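Local coordinates for sugar ABC transporter substrate-binding protein, BlMnBP1 (Bifidobacterium animalis subsp. lactis ATCC 27673, PDB 6I5R) that binds mannobiose, probably to deliver beta-manno-oligosaccharides to a sugar ABC transporter as its extracellular solute-binding component, at residues K68-I73 with S337-K342. Sequence-based numbering, arbitrary orientation.
Sequences KMYPNI and SMIFVK
A type I beta turn, Tyr70 to Ile73, completes a beta-alpha-beta crossover (strand 38-44, helix 59-69, strand 73-79) in this solute-binding fold and packs on helix 331-346. Its main element is a CH-pi interaction. The methyl CG2 of Ile339 lies over one face of the Tyr70 ring, 3.6 Å from its centroid and 26° off the ring normal. It is offset toward the rim, and its closest ring atom is Tyr70 CE2 at 3.3 Å. With CG1 anti to the carbonyl carbon (chi1 -64°), Ile339 turns CG2 onto the ring. The CG1 branch brings CD1 near Tyr70 CE1 (4.2 Å) and, more loosely, to Ile73 CD1 at 4.5 Å. All three residues are buried. The hydroxyl Tyr70 OH is hydrogen-bonded to Thr32 O and Gly30 N, which hold the far end of the ring. Replacing Tyr70 by an alanine is likely to leave Ile339 CG2 without its aromatic face, and Thr32 O and Gly30 N without the hydroxyl. Asn67 ND2 bonds to Tyr70 O and Ile73 O, tying the turn to helix 59-69. Beside the contact, Ile73 and Phe340 both pack on Ile40 of strand 38-44, and Phe340 also reaches Ile100 of strand 100-102.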
loop_
_atom_site.group_PDB
_atom_site.type_symbol
_atom_site.label_atom_id
_atom_site.label_comp_id
_atom_site.label_asym_id
_atom_site.label_seq_id
_atom_site.Cartn_x
_atom_site.Cartn_y
_atom_site.Cartn_z
ATOM N N LYS A 68 -15.303 24.547 -6.607
ATOM C CA LYS A 68 -15.034 25.958 -6.868
ATOM C C LYS A 68 -14.440 26.144 -8.253
ATOM O O LYS A 68 -14.649 27.185 -8.898
ATOM C CB LYS A 68 -14.102 26.526 -5.803
ATOM C CG LYS A 68 -14.629 26.365 -4.349
ATOM C CD LYS A 68 -13.761 27.110 -3.378
ATOM C CE LYS A 68 -13.785 26.504 -1.986
ATOM N NZ LYS A 68 -15.087 26.657 -1.325
ATOM N N MET A 69 -13.715 25.132 -8.739
ATOM C CA MET A 69 -13.087 25.196 -10.047
ATOM C C MET A 69 -13.964 24.600 -11.141
ATOM O O MET A 69 -13.980 25.131 -12.264
ATOM C CB MET A 69 -11.722 24.500 -9.996
ATOM C CG MET A 69 -10.949 24.589 -11.306
ATOM S SD MET A 69 -9.409 23.652 -11.284
ATOM C CE MET A 69 -8.479 24.472 -9.981
ATOM N N TYR A 70 -14.726 23.543 -10.831
ATOM C CA TYR A 70 -15.618 22.884 -11.784
ATOM C C TYR A 70 -16.956 22.678 -11.100
ATOM O O TYR A 70 -17.242 21.589 -10.584
ATOM C CB TYR A 70 -15.074 21.539 -12.271
ATOM C CG TYR A 70 -13.909 21.641 -13.222
ATOM C CD1 TYR A 70 -14.108 21.784 -14.590
ATOM C CD2 TYR A 70 -12.604 21.597 -12.750
ATOM C CE1 TYR A 70 -13.038 21.888 -15.475
ATOM C CE2 TYR A 70 -11.535 21.682 -13.618
ATOM C CZ TYR A 70 -11.758 21.824 -14.979
ATOM O OH TYR A 70 -10.691 21.914 -15.840
ATOM N N PRO A 71 -17.810 23.705 -11.080
ATOM C CA PRO A 71 -19.067 23.590 -10.316
ATOM C C PRO A 71 -20.061 22.633 -10.934
ATOM O O PRO A 71 -20.943 22.128 -10.231
ATOM C CB PRO A 71 -19.598 25.033 -10.290
ATOM C CG PRO A 71 -18.881 25.730 -11.438
ATOM C CD PRO A 71 -17.517 25.101 -11.462
ATOM N N ASN A 72 -19.946 22.334 -12.221
ATOM C CA ASN A 72 -20.924 21.476 -12.876
ATOM C C ASN A 72 -20.452 20.040 -13.038
ATOM O O ASN A 72 -21.139 19.256 -13.690
ATOM C CB ASN A 72 -21.330 22.099 -14.207
ATOM C CG ASN A 72 -21.756 23.565 -14.035
ATOM O OD1 ASN A 72 -21.210 24.488 -14.670
ATOM N ND2 ASN A 72 -22.699 23.784 -13.150
ATOM N N ILE A 73 -19.333 19.669 -12.426
ATOM C CA ILE A 73 -18.943 18.274 -12.308
ATOM C C ILE A 73 -19.265 17.862 -10.878
ATOM O O ILE A 73 -18.501 18.146 -9.945
ATOM C CB ILE A 73 -17.472 18.049 -12.645
ATOM C CG1 ILE A 73 -17.196 18.336 -14.112
ATOM C CG2 ILE A 73 -17.065 16.587 -12.296
ATOM C CD1 ILE A 73 -15.750 18.166 -14.501
ATOM N N SER A 337 -13.939 12.669 -15.301
ATOM C CA SER A 337 -13.222 11.862 -14.315
ATOM C C SER A 337 -11.728 12.146 -14.365
ATOM O O SER A 337 -11.061 12.161 -13.327
ATOM C CB SER A 337 -13.491 10.378 -14.567
ATOM O OG SER A 337 -14.844 10.028 -14.323
ATOM N N MET A 338 -11.185 12.353 -15.573
ATOM C CA MET A 338 -9.748 12.591 -15.706
ATOM C C MET A 338 -9.381 13.975 -15.188
ATOM O O MET A 338 -8.295 14.164 -14.610
ATOM C CB MET A 338 -9.309 12.413 -17.166
ATOM C CG MET A 338 -7.807 12.406 -17.337
ATOM S SD MET A 338 -7.229 11.998 -19.018
ATOM C CE MET A 338 -8.068 10.463 -19.410
ATOM N N ILE A 339 -10.288 14.939 -15.362
ATOM C CA ILE A 339 -10.126 16.244 -14.727
ATOM C C ILE A 339 -10.084 16.107 -13.209
ATOM O O ILE A 339 -9.202 16.659 -12.551
ATOM C CB ILE A 339 -11.251 17.191 -15.178
ATOM C CG1 ILE A 339 -11.126 17.418 -16.685
ATOM C CG2 ILE A 339 -11.206 18.488 -14.397
ATOM C CD1 ILE A 339 -12.255 18.238 -17.309
ATOM N N PHE A 340 -11.028 15.358 -12.620
ATOM C CA PHE A 340 -11.023 15.201 -11.169
ATOM C C PHE A 340 -9.757 14.490 -10.683
ATOM O O PHE A 340 -9.188 14.859 -9.654
ATOM C CB PHE A 340 -12.280 14.444 -10.713
ATOM C CG PHE A 340 -12.331 14.240 -9.226
ATOM C CD1 PHE A 340 -12.559 15.315 -8.384
ATOM C CD2 PHE A 340 -12.124 12.992 -8.678
ATOM C CE1 PHE A 340 -12.558 15.157 -7.021
ATOM C CE2 PHE A 340 -12.131 12.823 -7.293
ATOM C CZ PHE A 340 -12.360 13.908 -6.474
ATOM N N VAL A 341 -9.307 13.453 -11.393
ATOM C CA VAL A 341 -8.067 12.792 -10.985
ATOM C C VAL A 341 -6.901 13.770 -11.051
ATOM O O VAL A 341 -6.058 13.834 -10.150
ATOM C CB VAL A 341 -7.806 11.550 -11.856
ATOM C CG1 VAL A 341 -6.393 11.032 -11.638
ATOM C CG2 VAL A 341 -8.810 10.467 -11.553
ATOM N N LYS A 342 -6.809 14.537 -12.127
ATOM C CA LYS A 342 -5.695 15.465 -12.213
ATOM C C LYS A 342 -5.794 16.526 -11.126
ATOM O O LYS A 342 -4.774 16.943 -10.562
ATOM C CB LYS A 342 -5.640 16.120 -13.591
ATOM C CG LYS A 342 -4.385 16.970 -13.814
ATOM C CD LYS A 342 -4.107 17.197 -15.311
ATOM C CE LYS A 342 -2.745 17.816 -15.559
ATOM N NZ LYS A 342 -2.471 17.965 -17.022
#